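Local coordinates for bifunctional protein PutA (Bdellovibrio bacteriovorus, PDB 5UR2) that probably couples proline dehydrogenase and L-glutamate-gamma-semialdehyde dehydrogenase activities in one flavin- and NAD-dependent chain, converting proline to glutamate, at residues G833-A838 with P858-G863; S776-S781 with G820-K825. All coordinates share one frame; numbering follows the deposited sequence.

Both contacts belong to the aldehyde dehydrogenase part of the chain and follow one another in sequence, contact 2 closing before contact 1 opens. Their centres lie 15 Å apart and their nearest atoms about 7 Å, so they do not touch. Helix 825-841 connects them: Asp-824 caps its start in contact 2, and its later turns carry Ile-835 and Ala-838 of contact 1 onto strand 860-863. Contact 2 includes the loop of Cys-780, the predicted catalytic cysteine, and the side chain of Gln-778 is about 12 Å from that of Glu-746, also predicted to be catalytic. Contact 1 is packing away from these sites.

Contact 1. Residues G833-A838 with P858-G863; sequences GTIAEA and PPTIFG
Ile-835 holds CG1 anti to its carbonyl carbon (chi1 -68°) and CD1 nearly trans along the chain (chi2 169°), which carries the methyl out to Pro-858 and Thr-860; a similar first torsion in Phe-862 (chi1 -63°) sends its ring to Ala-838. The contact is helix-on-sheet packing in the aldehyde dehydrogenase fold, with helix 825-841 lying over strand 860-863. The short segments run roughly parallel, their axes 10.5 Å apart at closest approach, and the interface is largely apolar and mostly buried. Ile-835 and Pro-858 meet tip to tip, CD1 standing 4.2 Å from CG of the proline. The isoleucine side chain crosses that of Thr-860 obliquely, with CD1 3.7 Å from OG1. That threonine's hydroxyl is turned back along its own chain: OG1 donates to Pro-858 O at 3.0 Å, approaching from above the carbonyl plane, so this buried polar atom has a partner. Leu-844 of the adjoining antiparallel strand and Val-880 of the parallel one also touch the Phe-862 side chain. Over one face of its ring sits Ala-838 in a CH-pi contact, its CB 3.9 Å from the centroid and displaced toward the rim, with CZ the nearest ring atom at 3.6 Å.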
ATOM      1  N   GLY B 833      36.214 -15.723  24.855  1.00 30.72           N
ATOM      2  CA  GLY B 833      35.857 -15.586  26.255  1.00 37.06           C
ATOM      3  C   GLY B 833      34.501 -16.193  26.573  1.00 40.68           C
ATOM      4  O   GLY B 833      34.345 -16.888  27.581  1.00 43.52           O
ATOM      5  N   THR B 834      33.510 -15.960  25.708  1.00 36.07           N
ATOM      6  CA  THR B 834      32.208 -16.590  25.900  1.00 36.25           C
ATOM      7  C   THR B 834      32.331 -18.109  25.852  1.00 33.72           C
ATOM      8  O   THR B 834      31.722 -18.822  26.661  1.00 33.22           O
ATOM      9  CB  THR B 834      31.237 -16.091  24.827  1.00 37.39           C
ATOM     10  OG1 THR B 834      31.003 -14.700  25.028  1.00 40.77           O
ATOM     11  CG2 THR B 834      29.901 -16.829  24.907  1.00 32.30           C
ATOM     12  N   ILE B 835      33.128 -18.626  24.917  1.00 34.31           N
ATOM     13  CA  ILE B 835      33.311 -20.069  24.822  1.00 33.81           C
ATOM     14  C   ILE B 835      33.938 -20.603  26.107  1.00 38.92           C
ATOM     15  O   ILE B 835      33.545 -21.663  26.614  1.00 38.72           O
ATOM     16  CB  ILE B 835      34.157 -20.415  23.587  1.00 32.02           C
ATOM     17  CG1 ILE B 835      33.386 -20.103  22.305  1.00 31.52           C
ATOM     18  CG2 ILE B 835      34.560 -21.895  23.612  1.00 28.86           C
ATOM     19  CD1 ILE B 835      34.240 -20.178  21.051  1.00 27.67           C
ATOM     20  N   ALA B 836      34.927 -19.882  26.645  1.00 40.05           N
ATOM     21  CA  ALA B 836      35.588 -20.321  27.872  1.00 44.83           C
ATOM     22  C   ALA B 836      34.638 -20.287  29.061  1.00 38.32           C
ATOM     23  O   ALA B 836      34.604 -21.232  29.859  1.00 40.70           O
ATOM     24  CB  ALA B 836      36.820 -19.456  28.159  1.00 30.67           C
ATOM     25  N   GLU B 837      33.860 -19.212  29.201  1.00 37.64           N
ATOM     26  CA  GLU B 837      32.893 -19.158  30.293  1.00 38.45           C
ATOM     27  C   GLU B 837      31.866 -20.273  30.153  1.00 37.79           C
ATOM     28  O   GLU B 837      31.578 -20.989  31.118  1.00 38.59           O
ATOM     29  CB  GLU B 837      32.207 -17.787  30.330  1.00 33.90           C
ATOM     30  N   ALA B 838      31.358 -20.479  28.938  1.00 36.97           N
ATOM     31  CA  ALA B 838      30.325 -21.483  28.727  1.00 34.60           C
ATOM     32  C   ALA B 838      30.839 -22.895  28.991  1.00 38.32           C
ATOM     33  O   ALA B 838      30.074 -23.754  29.448  1.00 37.79           O
ATOM     34  CB  ALA B 838      29.785 -21.371  27.301  1.00 35.04           C
ATOM     35  N   PRO B 858      36.499 -21.106  16.630  1.00 24.18           N
ATOM     36  CA  PRO B 858      36.048 -22.456  16.272  1.00 24.14           C
ATOM     37  C   PRO B 858      34.538 -22.579  16.323  1.00 30.08           C
ATOM     38  O   PRO B 858      33.886 -22.002  17.203  1.00 30.76           O
ATOM     39  CB  PRO B 858      36.697 -23.334  17.348  1.00 25.57           C
ATOM     40  CG  PRO B 858      36.749 -22.429  18.556  1.00 28.03           C
ATOM     41  CD  PRO B 858      37.005 -21.036  18.014  1.00 25.05           C
ATOM     42  N   PRO B 859      33.943 -23.359  15.423  1.00 28.61           N
ATOM     43  CA  PRO B 859      32.520 -23.680  15.574  1.00 25.97           C
ATOM     44  C   PRO B 859      32.341 -24.565  16.800  1.00 28.89           C
ATOM     45  O   PRO B 859      33.021 -25.584  16.947  1.00 31.46           O
ATOM     46  CB  PRO B 859      32.184 -24.426  14.278  1.00 28.78           C
ATOM     47  CG  PRO B 859      33.493 -25.083  13.898  1.00 30.04           C
ATOM     48  CD  PRO B 859      34.575 -24.113  14.326  1.00 27.94           C
ATOM     49  N   THR B 860      31.428 -24.160  17.687  1.00 27.21           N
ATOM     50  CA  THR B 860      31.294 -24.747  19.016  1.00 25.27           C
ATOM     51  C   THR B 860      29.826 -25.006  19.325  1.00 28.50           C
ATOM     52  O   THR B 860      28.993 -24.114  19.142  1.00 26.93           O
ATOM     53  CB  THR B 860      31.895 -23.810  20.073  1.00 30.29           C
ATOM     54  OG1 THR B 860      33.229 -23.451  19.689  1.00 31.27           O
ATOM     55  CG2 THR B 860      31.915 -24.472  21.444  1.00 27.88           C
ATOM     56  N   ILE B 861      29.516 -26.202  19.839  1.00 28.95           N
ATOM     57  CA  ILE B 861      28.145 -26.594  20.162  1.00 32.41           C
ATOM     58  C   ILE B 861      28.078 -27.046  21.620  1.00 36.47           C
ATOM     59  O   ILE B 861      28.816 -27.953  22.024  1.00 29.82           O
ATOM     60  CB  ILE B 861      27.638 -27.726  19.250  1.00 31.04           C
ATOM     61  CG1 ILE B 861      27.804 -27.379  17.775  1.00 28.11           C
ATOM     62  CG2 ILE B 861      26.174 -27.990  19.517  1.00 28.62           C
ATOM     63  CD1 ILE B 861      27.373 -28.506  16.859  1.00 23.70           C
ATOM     64  N   PHE B 862      27.188 -26.431  22.401  1.00 26.03           N
ATOM     65  CA  PHE B 862      26.913 -26.853  23.773  1.00 31.03           C
ATOM     66  C   PHE B 862      25.566 -27.556  23.849  1.00 36.78           C
ATOM     67  O   PHE B 862      24.613 -27.186  23.154  1.00 41.05           O
ATOM     68  CB  PHE B 862      26.922 -25.668  24.746  1.00 29.76           C
ATOM     69  CG  PHE B 862      28.243 -25.001  24.824  1.00 32.50           C
ATOM     70  CD1 PHE B 862      29.204 -25.472  25.700  1.00 29.35           C
ATOM     71  CD2 PHE B 862      28.547 -23.938  23.980  1.00 27.49           C
ATOM     72  CE1 PHE B 862      30.448 -24.887  25.750  1.00 37.44           C
ATOM     73  CE2 PHE B 862      29.781 -23.347  24.021  1.00 30.68           C
ATOM     74  CZ  PHE B 862      30.740 -23.821  24.909  1.00 37.54           C
ATOM     75  N   GLY B 863      25.489 -28.554  24.726  1.00 33.78           N
ATOM     76  CA  GLY B 863      24.293 -29.364  24.817  1.00 33.32           C
ATOM     77  C   GLY B 863      23.576 -29.233  26.139  1.00 37.10           C
ATOM     78  O   GLY B 863      24.190 -28.848  27.139  1.00 33.59           O
TER

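Contact 2. Residues S776-S781 with G820-K825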
ATOM      1  N   SER B 776      30.315 -17.750   9.835  1.00 21.54           N
ATOM      2  CA  SER B 776      30.767 -17.959  11.205  1.00 27.44           C
ATOM      3  C   SER B 776      29.779 -17.368  12.206  1.00 26.68           C
ATOM      4  O   SER B 776      30.166 -16.817  13.233  1.00 27.98           O
ATOM      5  CB  SER B 776      32.170 -17.389  11.409  1.00 33.00           C
ATOM      6  OG  SER B 776      33.071 -17.949  10.461  1.00 34.66           O
ATOM      7  N   GLY B 777      28.491 -17.450  11.872  1.00 24.53           N
ATOM      8  CA  GLY B 777      27.454 -17.001  12.769  1.00 24.82           C
ATOM      9  C   GLY B 777      27.355 -15.501  12.916  1.00 28.14           C
ATOM     10  O   GLY B 777      26.596 -15.032  13.767  1.00 23.05           O
ATOM     11  N   GLN B 778      28.070 -14.734  12.093  1.00 23.44           N
ATOM     12  CA  GLN B 778      28.087 -13.273  12.214  1.00 19.78           C
ATOM     13  C   GLN B 778      26.943 -12.637  11.416  1.00 25.13           C
ATOM     14  O   GLN B 778      27.143 -11.821  10.516  1.00 22.78           O
ATOM     15  CB  GLN B 778      29.440 -12.724  11.766  1.00 23.86           C
ATOM     16  CG  GLN B 778      30.673 -13.316  12.510  1.00 22.99           C
ATOM     17  CD  GLN B 778      31.999 -12.713  12.024  1.00 25.09           C
ATOM     18  OE1 GLN B 778      32.641 -11.941  12.744  1.00 25.85           O
ATOM     19  NE2 GLN B 778      32.397 -13.050  10.792  1.00 28.35           N
ATOM     20  N   LYS B 779      25.717 -13.031  11.762  1.00 26.46           N
ATOM     21  CA  LYS B 779      24.513 -12.496  11.143  1.00 20.90           C
ATOM     22  C   LYS B 779      23.494 -12.210  12.225  1.00 26.19           C
ATOM     23  O   LYS B 779      23.438 -12.920  13.233  1.00 28.74           O
ATOM     24  CB  LYS B 779      23.899 -13.454  10.113  1.00 17.53           C
ATOM     25  CG  LYS B 779      24.870 -13.928   9.041  1.00 20.79           C
ATOM     26  CD  LYS B 779      24.192 -14.774   7.953  1.00 18.81           C
ATOM     27  CE  LYS B 779      25.260 -15.298   6.952  1.00 17.14           C
ATOM     28  NZ  LYS B 779      24.703 -16.084   5.817  1.00 22.53           N
ATOM     29  N   CYS B 780      22.722 -11.143  12.039  1.00 17.00           N
ATOM     30  CA  CYS B 780      21.642 -10.881  12.980  1.00 23.91           C
ATOM     31  C   CYS B 780      20.581 -11.965  12.927  1.00 22.80           C
ATOM     32  O   CYS B 780      19.837 -12.138  13.898  1.00 19.02           O
ATOM     33  CB  CYS B 780      21.002  -9.505  12.709  1.00 31.88           C
ATOM     34  SG  CYS B 780      22.050  -8.035  13.073  1.00 41.38           S
ATOM     35  N   SER B 781      20.485 -12.680  11.807  1.00 16.85           N
ATOM     36  CA  SER B 781      19.517 -13.750  11.616  1.00 17.82           C
ATOM     37  C   SER B 781      20.048 -15.126  12.021  1.00 19.54           C
ATOM     38  O   SER B 781      19.309 -16.111  11.903  1.00 18.43           O
ATOM     39  CB  SER B 781      19.072 -13.784  10.144  1.00 21.22           C
ATOM     40  OG  SER B 781      20.192 -13.982   9.288  1.00 20.62           O
ATOM     41  N   GLY B 820      35.125 -18.881   7.424  1.00 22.50           N
ATOM     42  CA  GLY B 820      36.396 -18.214   7.591  1.00 22.08           C
ATOM     43  C   GLY B 820      36.509 -17.614   8.975  1.00 23.32           C
ATOM     44  O   GLY B 820      35.900 -18.104   9.927  1.00 25.45           O
ATOM     45  N   PRO B 821      37.247 -16.514   9.107  1.00 23.86           N
ATOM     46  CA  PRO B 821      37.471 -15.907  10.426  1.00 24.35           C
ATOM     47  C   PRO B 821      36.331 -14.975  10.828  1.00 23.67           C
ATOM     48  O   PRO B 821      35.490 -14.605  10.019  1.00 22.38           O
ATOM     49  CB  PRO B 821      38.774 -15.124  10.219  1.00 21.31           C
ATOM     50  CG  PRO B 821      38.622 -14.619   8.773  1.00 20.68           C
ATOM     51  CD  PRO B 821      37.898 -15.755   8.022  1.00 20.27           C
ATOM     52  N   VAL B 822      36.320 -14.582  12.111  1.00 25.76           N
ATOM     53  CA  VAL B 822      35.416 -13.511  12.537  1.00 24.67           C
ATOM     54  C   VAL B 822      36.098 -12.173  12.259  1.00 23.56           C
ATOM     55  O   VAL B 822      37.250 -12.136  11.822  1.00 26.47           O
ATOM     56  CB  VAL B 822      34.998 -13.629  14.019  1.00 33.59           C
ATOM     57  CG1 VAL B 822      34.104 -14.855  14.243  1.00 21.10           C
ATOM     58  CG2 VAL B 822      36.228 -13.631  14.947  1.00 22.01           C
ATOM     59  N   VAL B 823      35.399 -11.065  12.516  1.00 27.48           N
ATOM     60  CA  VAL B 823      35.705  -9.816  11.818  1.00 28.57           C
ATOM     61  C   VAL B 823      37.017  -9.185  12.300  1.00 29.38           C
ATOM     62  O   VAL B 823      37.816  -8.720  11.481  1.00 27.27           O
ATOM     63  CB  VAL B 823      34.519  -8.837  11.936  1.00 24.79           C
ATOM     64  CG1 VAL B 823      34.314  -8.390  13.376  1.00 25.27           C
ATOM     65  CG2 VAL B 823      34.770  -7.637  11.071  1.00 21.53           C
ATOM     66  N   ASP B 824      37.277  -9.160  13.613  1.00 30.20           N
ATOM     67  CA  ASP B 824      38.456  -8.459  14.128  1.00 33.41           C
ATOM     68  C   ASP B 824      38.871  -9.051  15.475  1.00 28.88           C
ATOM     69  O   ASP B 824      38.210  -9.941  16.022  1.00 29.50           O
ATOM     70  CB  ASP B 824      38.227  -6.931  14.219  1.00 24.60           C
ATOM     71  CG  ASP B 824      37.072  -6.536  15.164  1.00 32.40           C
ATOM     72  OD1 ASP B 824      36.599  -7.371  15.975  1.00 28.37           O
ATOM     73  OD2 ASP B 824      36.639  -5.359  15.094  1.00 37.37           O
ATOM     74  N   LYS B 825      39.989  -8.544  16.011  1.00 27.21           N
ATOM     75  CA  LYS B 825      40.568  -9.140  17.212  1.00 27.63           C
ATOM     76  C   LYS B 825      39.648  -8.975  18.424  1.00 29.19           C
ATOM     77  O   LYS B 825      39.546  -9.881  19.260  1.00 27.94           O
ATOM     78  CB  LYS B 825      41.951  -8.543  17.476  1.00 35.68           C
ATOM     79  CG  LYS B 825      42.733  -9.276  18.575  1.00 34.70           C
ATOM     80  CD  LYS B 825      44.123  -8.730  18.730  1.00 37.97           C
ATOM     81  CE  LYS B 825      44.896  -9.481  19.822  1.00 47.22           C
ATOM     82  NZ  LYS B 825      44.183  -9.563  21.138  1.00 43.42           N
TER
HETATM   83  O   HOH W   1      34.685 -12.156   9.484  1.00 19.44           O
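Two direct hydrogen bonds join Ser-776 and Gln-778 to the 820-825 loop. Ser-776 OG donates to Gly-820 O at 2.9 Å, coming from well above the carbonyl plane. The second bond is weak: Val-823 N reaches Gln-778 OE1 at 2.9 Å, but the angle at its hydrogen is only 123°. A water supplies the third link, accepting from Gln-778 NE2 at 2.8 Å and donating to Pro-821 O at 2.6 Å. Toward this loop the two ends of the amide are thus used differently, oxygen directly and nitrogen through water; a weak bond from NE2 to Phe-775 O probably helps to fix the amide's rotation.

Van der Waals contacts lie beside these polar links. With CG anti to the carbonyl carbon (chi1 -56°) and the chain extended beyond it, Gln-778 crosses Val-822 at about a right angle, and its OE1 lies 3.2 Å from Val-822 CB. Ser-776 CB also approaches Val-822, 4.3 Å from CG1.

Turn and capping bonds flank the contact. Gln-778 is the centre of an inverse gamma turn, and its carbonyl oxygen accepts from Asn-642 ND2. Asp-824, the N-cap of helix 825-841, accepts from Ala-827 N through OD1. Through the Ser-776 and Gln-778 bonds, the contact ties the loop leading into this helix to the cysteine loop of the aldehyde dehydrogenase fold, which bears Cys-780, the predicted catalytic nucleophile.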